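Long-range contacts in Ufm1-specific protease (Caenorhabditis elegans, PDB 5EJJ), which hydrolyses the peptide bond at the C-terminal glycine of the ubiquitin-like modifier Ufm1 on target proteins, acting as a thiol protease: residues 370-375 against 504-509; 472-477 against 512-517. All blocks are in the same frame, centred on the assembly; numbering follows the deposited sequence.

Contact 1: residues 370-375 against 504-509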
ATOM      1  N   GLY A 370      -8.076 -25.699  -5.356  1.00 69.25           N
ATOM      2  CA  GLY A 370      -8.991 -25.198  -6.357  1.00 70.59           C
ATOM      3  C   GLY A 370      -8.907 -23.695  -6.422  1.00 69.08           C
ATOM      4  O   GLY A 370      -7.810 -23.135  -6.486  1.00 67.35           O
ATOM      5  N   GLU A 371     -10.074 -23.053  -6.374  1.00 73.38           N
ATOM      6  CA  GLU A 371     -10.218 -21.598  -6.519  1.00 76.92           C
ATOM      7  C   GLU A 371     -10.103 -20.835  -5.189  1.00 71.02           C
ATOM      8  O   GLU A 371     -10.907 -21.030  -4.275  1.00 75.35           O
ATOM      9  CB  GLU A 371     -11.566 -21.273  -7.189  1.00 78.99           C
ATOM     10  CG  GLU A 371     -11.884 -19.789  -7.318  1.00 77.08           C
ATOM     11  CD  GLU A 371     -11.127 -19.119  -8.457  1.00 84.41           C
ATOM     12  OE1 GLU A 371     -11.511 -17.990  -8.836  1.00 85.70           O
ATOM     13  OE2 GLU A 371     -10.153 -19.713  -8.975  1.00 78.57           O
ATOM     14  N   ILE A 372      -9.116 -19.950  -5.092  1.00 60.03           N
ATOM     15  CA  ILE A 372      -8.908 -19.192  -3.864  1.00 56.52           C
ATOM     16  C   ILE A 372      -9.484 -17.775  -3.894  1.00 53.66           C
ATOM     17  O   ILE A 372      -9.159 -16.967  -4.767  1.00 53.71           O
ATOM     18  CB  ILE A 372      -7.421 -19.114  -3.493  1.00 50.38           C
ATOM     19  CG1 ILE A 372      -6.914 -20.483  -3.054  1.00 51.15           C
ATOM     20  CG2 ILE A 372      -7.194 -18.093  -2.394  1.00 45.01           C
ATOM     21  CD1 ILE A 372      -5.519 -20.431  -2.466  1.00 53.87           C
ATOM     22  N   THR A 373     -10.358 -17.490  -2.935  1.00 53.37           N
ATOM     23  CA  THR A 373     -10.770 -16.123  -2.666  1.00 48.28           C
ATOM     24  C   THR A 373     -10.275 -15.763  -1.270  1.00 46.27           C
ATOM     25  O   THR A 373     -10.456 -16.504  -0.306  1.00 45.87           O
ATOM     26  CB  THR A 373     -12.291 -15.911  -2.816  1.00 47.45           C
ATOM     27  OG1 THR A 373     -12.718 -16.393  -4.098  1.00 55.12           O
ATOM     28  CG2 THR A 373     -12.633 -14.439  -2.724  1.00 45.49           C
ATOM     29  N   THR A 374      -9.609 -14.627  -1.180  1.00 47.19           N
ATOM     30  CA  THR A 374      -8.893 -14.280   0.023  1.00 41.57           C
ATOM     31  C   THR A 374      -9.403 -12.938   0.520  1.00 39.20           C
ATOM     32  O   THR A 374     -10.234 -12.303  -0.127  1.00 36.96           O
ATOM     33  CB  THR A 374      -7.387 -14.202  -0.261  1.00 43.14           C
ATOM     34  OG1 THR A 374      -6.669 -13.983   0.956  1.00 48.39           O
ATOM     35  CG2 THR A 374      -7.084 -13.059  -1.229  1.00 48.43           C
ATOM     36  N   VAL A 375      -8.908 -12.523   1.680  1.00 41.93           N
ATOM     37  CA  VAL A 375      -9.267 -11.240   2.261  1.00 39.43           C
ATOM     38  C   VAL A 375      -8.730 -10.124   1.371  1.00 37.99           C
ATOM     39  O   VAL A 375      -7.704 -10.279   0.718  1.00 37.11           O
ATOM     40  CB  VAL A 375      -8.715 -11.111   3.702  1.00 38.36           C
ATOM     41  CG1 VAL A 375      -7.214 -10.902   3.690  1.00 40.67           C
ATOM     42  CG2 VAL A 375      -9.402  -9.985   4.447  1.00 36.00           C
ATOM     43  N   GLY A 504      -9.723 -16.603   4.290  1.00 44.52           N
ATOM     44  CA  GLY A 504     -10.008 -17.015   2.932  1.00 47.94           C
ATOM     45  C   GLY A 504     -10.449 -18.454   2.798  1.00 50.82           C
ATOM     46  O   GLY A 504     -10.403 -19.235   3.750  1.00 52.01           O
ATOM     47  N   VAL A 505     -10.880 -18.798   1.593  1.00 50.62           N
ATOM     48  CA  VAL A 505     -11.332 -20.142   1.289  1.00 53.12           C
ATOM     49  C   VAL A 505     -10.528 -20.765   0.115  1.00 60.70           C
ATOM     50  O   VAL A 505      -9.850 -20.057  -0.629  1.00 57.56           O
ATOM     51  CB  VAL A 505     -12.852 -20.139   1.037  1.00 47.22           C
ATOM     52  CG1 VAL A 505     -13.580 -19.888   2.334  1.00 47.09           C
ATOM     53  CG2 VAL A 505     -13.224 -19.067   0.044  1.00 48.01           C
ATOM     54  N   ASP A 506     -10.575 -22.092  -0.013  1.00 66.24           N
ATOM     55  CA  ASP A 506      -9.920 -22.820  -1.105  1.00 65.91           C
ATOM     56  C   ASP A 506     -10.965 -23.759  -1.714  1.00 66.94           C
ATOM     57  O   ASP A 506     -11.023 -24.938  -1.375  1.00 66.47           O
ATOM     58  CB  ASP A 506      -8.728 -23.629  -0.567  1.00 69.98           C
ATOM     59  CG  ASP A 506      -7.692 -23.969  -1.645  1.00 68.97           C
ATOM     60  OD1 ASP A 506      -6.532 -24.319  -1.281  1.00 60.59           O
ATOM     61  OD2 ASP A 506      -8.042 -23.879  -2.844  1.00 68.34           O
ATOM     62  N   PHE A 507     -11.791 -23.222  -2.609  1.00 70.03           N
ATOM     63  CA  PHE A 507     -13.001 -23.901  -3.073  1.00 69.38           C
ATOM     64  C   PHE A 507     -12.929 -24.426  -4.515  1.00 78.15           C
ATOM     65  O   PHE A 507     -12.723 -23.663  -5.461  1.00 76.77           O
ATOM     66  CB  PHE A 507     -14.199 -22.964  -2.909  1.00 60.25           C
ATOM     67  CG  PHE A 507     -15.483 -23.517  -3.445  1.00 66.60           C
ATOM     68  CD1 PHE A 507     -15.831 -24.842  -3.222  1.00 71.40           C
ATOM     69  CD2 PHE A 507     -16.361 -22.706  -4.148  1.00 68.43           C
ATOM     70  CE1 PHE A 507     -17.019 -25.351  -3.709  1.00 74.71           C
ATOM     71  CE2 PHE A 507     -17.555 -23.206  -4.634  1.00 72.96           C
ATOM     72  CZ  PHE A 507     -17.884 -24.528  -4.417  1.00 77.77           C
ATOM     73  N   ASN A 508     -13.140 -25.734  -4.660  1.00 82.92           N
ATOM     74  CA  ASN A 508     -13.102 -26.443  -5.947  1.00 84.99           C
ATOM     75  C   ASN A 508     -14.517 -26.889  -6.369  1.00 86.64           C
ATOM     76  O   ASN A 508     -14.966 -27.964  -5.976  1.00 90.69           O
ATOM     77  CB  ASN A 508     -12.171 -27.659  -5.794  1.00 84.45           C
ATOM     78  CG  ASN A 508     -11.922 -28.404  -7.098  1.00 84.58           C
ATOM     79  OD1 ASN A 508     -12.821 -28.585  -7.921  1.00 86.55           O
ATOM     80  ND2 ASN A 508     -10.689 -28.867  -7.275  1.00 76.84           N
ATOM     81  N   ASP A 509     -15.208 -26.080  -7.175  1.00 84.09           N
ATOM     82  CA  ASP A 509     -16.636 -26.301  -7.467  1.00 85.46           C
ATOM     83  C   ASP A 509     -16.968 -27.625  -8.169  1.00 93.30           C
ATOM     84  O   ASP A 509     -18.138 -28.011  -8.256  1.00 94.63           O
ATOM     85  CB  ASP A 509     -17.241 -25.121  -8.243  1.00 87.00           C
ATOM     86  CG  ASP A 509     -16.454 -24.776  -9.503  1.00 95.64           C
ATOM     87  OD1 ASP A 509     -15.540 -25.546  -9.879  1.00 93.10           O
ATOM     88  OD2 ASP A 509     -16.759 -23.733 -10.123  1.00 91.22           O
TER
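E371 and F507 exchange both of their backbone hydrogen bonds: E371 N gives to F507 O at 2.9 Å, and F507 N returns a bond of the same length to E371 O. In each case the donor stands above the carbonyl plane, more so at F507 O. Further along, V505 N reaches T373 O at 3.0 Å, almost in line with that carbonyl bond, whereas the return bond from T373 N to V505 O is weak. V505 O also receives a CA-H...O contact from I372. Before the strand, G370 N is taken up by a side chain, with D506 OD2 accepting it at 3.1 Å on the syn side of the carboxylate, 34° out of its plane. With chi1 at -158°, CG of D506 stands opposite the backbone N, and the carboxylate extends across to strand 371-374, where I372 CG1 packs 3.6 Å from D506 OD2. D506 OD1 has weak bonds to Q367 NE2 and V369 N, and N508 ND2 bonds V369 O, so residues 367-369, leading into 370-375, are held weakly by the end of strand 499-507 and by N508 in the loop beyond it. T373 and V505 face helix 477-484, while I372 and D506 touch W540. With strand directions 170° apart, this is a short antiparallel pairing that joins strand 371-374 to strand 499-507 in the antiparallel sheet of the C78 peptidase domain.

Contact 2: residues 472-477 against 512-517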
ATOM      1  N   GLU A 472     -21.692 -27.931   8.051  1.00 60.14           N
ATOM      2  CA  GLU A 472     -22.628 -27.144   7.262  1.00 64.32           C
ATOM      3  C   GLU A 472     -21.976 -25.796   6.943  1.00 67.72           C
ATOM      4  O   GLU A 472     -22.556 -24.953   6.247  1.00 67.14           O
ATOM      5  CB  GLU A 472     -23.956 -26.944   7.991  1.00 58.11           C
ATOM      6  CG  GLU A 472     -25.084 -26.494   7.064  1.00 70.26           C
ATOM      7  CD  GLU A 472     -25.954 -25.382   7.656  1.00 81.70           C
ATOM      8  OE1 GLU A 472     -26.891 -25.711   8.430  1.00 83.69           O
ATOM      9  OE2 GLU A 472     -25.712 -24.188   7.335  1.00 79.07           O
ATOM     10  N   VAL A 473     -20.768 -25.593   7.467  1.00 66.64           N
ATOM     11  CA  VAL A 473     -19.991 -24.405   7.138  1.00 65.46           C
ATOM     12  C   VAL A 473     -19.777 -24.472   5.638  1.00 68.58           C
ATOM     13  O   VAL A 473     -19.980 -23.495   4.913  1.00 67.50           O
ATOM     14  CB  VAL A 473     -18.626 -24.380   7.884  1.00 61.69           C
ATOM     15  CG1 VAL A 473     -17.765 -23.237   7.400  1.00 60.50           C
ATOM     16  CG2 VAL A 473     -18.831 -24.262   9.381  1.00 59.26           C
ATOM     17  N   VAL A 474     -19.425 -25.672   5.184  1.00 70.42           N
ATOM     18  CA  VAL A 474     -19.134 -25.946   3.783  1.00 65.95           C
ATOM     19  C   VAL A 474     -20.257 -25.605   2.807  1.00 62.68           C
ATOM     20  O   VAL A 474     -20.036 -24.891   1.842  1.00 62.72           O
ATOM     21  CB  VAL A 474     -18.764 -27.405   3.599  1.00 64.35           C
ATOM     22  CG1 VAL A 474     -18.168 -27.604   2.218  1.00 73.99           C
ATOM     23  CG2 VAL A 474     -17.786 -27.830   4.692  1.00 61.83           C
ATOM     24  N   GLU A 475     -21.468 -26.088   3.057  1.00 65.05           N
ATOM     25  CA  GLU A 475     -22.595 -25.780   2.171  1.00 74.35           C
ATOM     26  C   GLU A 475     -22.901 -24.282   2.117  1.00 75.09           C
ATOM     27  O   GLU A 475     -23.895 -23.850   1.514  1.00 80.10           O
ATOM     28  CB  GLU A 475     -23.858 -26.504   2.627  1.00 81.30           C
ATOM     29  CG  GLU A 475     -23.695 -27.963   2.947  1.00 84.03           C
ATOM     30  CD  GLU A 475     -25.024 -28.602   3.307  1.00 98.81           C
ATOM     31  OE1 GLU A 475     -25.062 -29.392   4.280  1.00 90.28           O
ATOM     32  OE2 GLU A 475     -26.031 -28.302   2.619  1.00104.00           O
ATOM     33  N   ARG A 476     -22.060 -23.496   2.774  1.00 68.29           N
ATOM     34  CA  ARG A 476     -22.263 -22.068   2.848  1.00 69.71           C
ATOM     35  C   ARG A 476     -21.016 -21.350   2.324  1.00 66.86           C
ATOM     36  O   ARG A 476     -20.948 -20.116   2.314  1.00 65.17           O
ATOM     37  CB  ARG A 476     -22.591 -21.678   4.292  1.00 70.11           C
ATOM     38  CG  ARG A 476     -23.856 -20.851   4.430  1.00 72.66           C
ATOM     39  CD  ARG A 476     -25.043 -21.602   5.024  1.00 69.84           C
ATOM     40  NE  ARG A 476     -26.256 -20.816   4.806  1.00 80.54           N
ATOM     41  CZ  ARG A 476     -26.594 -19.733   5.508  1.00 86.80           C
ATOM     42  NH1 ARG A 476     -25.822 -19.312   6.501  1.00 77.32           N
ATOM     43  NH2 ARG A 476     -27.711 -19.068   5.222  1.00 93.45           N
ATOM     44  N   VAL A 477     -20.043 -22.140   1.866  1.00 63.65           N
ATOM     45  CA  VAL A 477     -18.765 -21.620   1.368  1.00 61.41           C
ATOM     46  C   VAL A 477     -18.941 -20.742   0.132  1.00 57.68           C
ATOM     47  O   VAL A 477     -18.100 -19.904  -0.161  1.00 54.46           O
ATOM     48  CB  VAL A 477     -17.772 -22.767   1.044  1.00 60.77           C
ATOM     49  CG1 VAL A 477     -17.918 -23.210  -0.401  1.00 57.85           C
ATOM     50  CG2 VAL A 477     -16.349 -22.345   1.323  1.00 55.77           C
ATOM     51  N   GLY A 512     -15.710 -30.426  -5.145  1.00 92.36           N
ATOM     52  CA  GLY A 512     -16.423 -29.884  -4.003  1.00 85.63           C
ATOM     53  C   GLY A 512     -15.551 -29.753  -2.768  1.00 87.10           C
ATOM     54  O   GLY A 512     -15.980 -29.158  -1.774  1.00 88.86           O
ATOM     55  N   GLU A 513     -14.339 -30.312  -2.822  1.00 84.85           N
ATOM     56  CA  GLU A 513     -13.404 -30.242  -1.697  1.00 82.42           C
ATOM     57  C   GLU A 513     -13.195 -28.784  -1.295  1.00 85.42           C
ATOM     58  O   GLU A 513     -13.084 -27.909  -2.156  1.00 85.50           O
ATOM     59  CB  GLU A 513     -12.062 -30.901  -2.039  1.00 73.66           C
ATOM     60  CG  GLU A 513     -11.109 -31.002  -0.844  1.00 79.18           C
ATOM     61  CD  GLU A 513      -9.687 -31.410  -1.230  1.00 91.33           C
ATOM     62  OE1 GLU A 513      -8.794 -31.422  -0.346  1.00 84.50           O
ATOM     63  OE2 GLU A 513      -9.459 -31.720  -2.419  1.00 95.53           O
ATOM     64  N   THR A 514     -13.162 -28.519   0.009  1.00 82.68           N
ATOM     65  CA  THR A 514     -13.110 -27.148   0.513  1.00 76.29           C
ATOM     66  C   THR A 514     -12.111 -26.984   1.658  1.00 68.13           C
ATOM     67  O   THR A 514     -12.108 -27.769   2.603  1.00 68.96           O
ATOM     68  CB  THR A 514     -14.496 -26.685   1.008  1.00 78.74           C
ATOM     69  OG1 THR A 514     -15.046 -27.682   1.880  1.00 81.22           O
ATOM     70  CG2 THR A 514     -15.450 -26.458  -0.168  1.00 74.69           C
ATOM     71  N   LYS A 515     -11.264 -25.962   1.566  1.00 65.48           N
ATOM     72  CA  LYS A 515     -10.351 -25.632   2.659  1.00 67.68           C
ATOM     73  C   LYS A 515     -10.567 -24.196   3.168  1.00 68.27           C
ATOM     74  O   LYS A 515     -11.195 -23.376   2.494  1.00 63.82           O
ATOM     75  CB  LYS A 515      -8.888 -25.868   2.260  1.00 65.45           C
ATOM     76  CG  LYS A 515      -8.596 -27.282   1.772  1.00 72.37           C
ATOM     77  CD  LYS A 515      -7.106 -27.618   1.847  1.00 79.90           C
ATOM     78  CE  LYS A 515      -6.595 -27.574   3.293  1.00 77.59           C
ATOM     79  NZ  LYS A 515      -5.197 -28.102   3.453  1.00 69.52           N
ATOM     80  N   PHE A 516     -10.052 -23.901   4.362  1.00 67.68           N
ATOM     81  CA  PHE A 516     -10.296 -22.617   5.018  1.00 54.20           C
ATOM     82  C   PHE A 516      -9.011 -22.001   5.563  1.00 57.84           C
ATOM     83  O   PHE A 516      -8.245 -22.673   6.265  1.00 59.08           O
ATOM     84  CB  PHE A 516     -11.286 -22.794   6.167  1.00 50.52           C
ATOM     85  CG  PHE A 516     -12.679 -23.133   5.728  1.00 50.17           C
ATOM     86  CD1 PHE A 516     -13.613 -22.136   5.500  1.00 53.43           C
ATOM     87  CD2 PHE A 516     -13.062 -24.447   5.558  1.00 50.42           C
ATOM     88  CE1 PHE A 516     -14.901 -22.443   5.101  1.00 51.64           C
ATOM     89  CE2 PHE A 516     -14.347 -24.759   5.162  1.00 55.02           C
ATOM     90  CZ  PHE A 516     -15.266 -23.755   4.929  1.00 56.69           C
ATOM     91  N   LEU A 517      -8.782 -20.724   5.251  1.00 56.96           N
ATOM     92  CA  LEU A 517      -7.604 -20.013   5.756  1.00 55.81           C
ATOM     93  C   LEU A 517      -7.874 -19.414   7.136  1.00 54.15           C
ATOM     94  O   LEU A 517      -8.636 -18.458   7.280  1.00 49.36           O
ATOM     95  CB  LEU A 517      -7.123 -18.944   4.768  1.00 50.60           C
ATOM     96  CG  LEU A 517      -5.868 -18.161   5.186  1.00 47.90           C
ATOM     97  CD1 LEU A 517      -4.763 -19.060   5.719  1.00 46.34           C
ATOM     98  CD2 LEU A 517      -5.350 -17.343   4.025  1.00 47.26           C
TER
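The F516 ring meets two valines of 472-477, both approaching obliquely at its outer end: V473 CG1 lies 3.6 Å from F516 CZ, and V477 CG2 is 4.0 Å from the same carbon. CE1 shares both neighbours, so the methyls flank the CE1-CZ end of the ring from opposite sides of its plane. F516 carries its ring anti to the carbonyl carbon (chi1 -68°), which directs it from the strand into this valine cluster. W546 meets the ring in an edge-to-face stack and also touches V473. Two residues earlier on the strand, T514 packs against V474 and V477. V474 CG1 comes within 3.8 Å of T514 CG2 and also lies beside OG1, while V477 CG1 approaches T514 CG2 at 4.1 Å.

T514 and F516 alternate with K515 along strand 514-519, so both present their side chains to the segment that leads into helix 477-484, while K515 points away. The contact therefore packs a 3-10 turn and the start of a helix against one face of the antiparallel sheet of the papain-like (clan CA) peptidase domain. V477 N bonds V474 O at 2.8 Å, closing the turn that brings both valines to the strand. At T514, a glycine would probably leave a gap beside V474 CG1 and V477 CG1, with both methyls losing the CG2 they pack on. A543 touches both V474 and T514, and V505 lies against V477 from strand 499-507. The side chain of F516 is about 11 Å from that of D520, probably an active-site residue as in related proteases.

Overall arrangement
After the N-terminal part, with its two mixed sheets, the first contact segment is 370-375, followed by helix 396-409, which begins with C396, the probable active-site cysteine, then 472-477 and helix 477-484, and finally 504-509 and 512-517. Contact 1 closes the longer loop, with 128 residues between its segments, and contact 2 a shorter one of 34. The segments alternate along the chain, so the two loops cross. Strands 499-507 and 514-519 follow one another and are antiparallel neighbours, linked by backbone bonds G504 with L517 and D506 with K515. Contact 1 thus adds strand 371-374 to the sheet, and contact 2 sets the start of helix 477-484 against it. Their centres lie 9 Å apart.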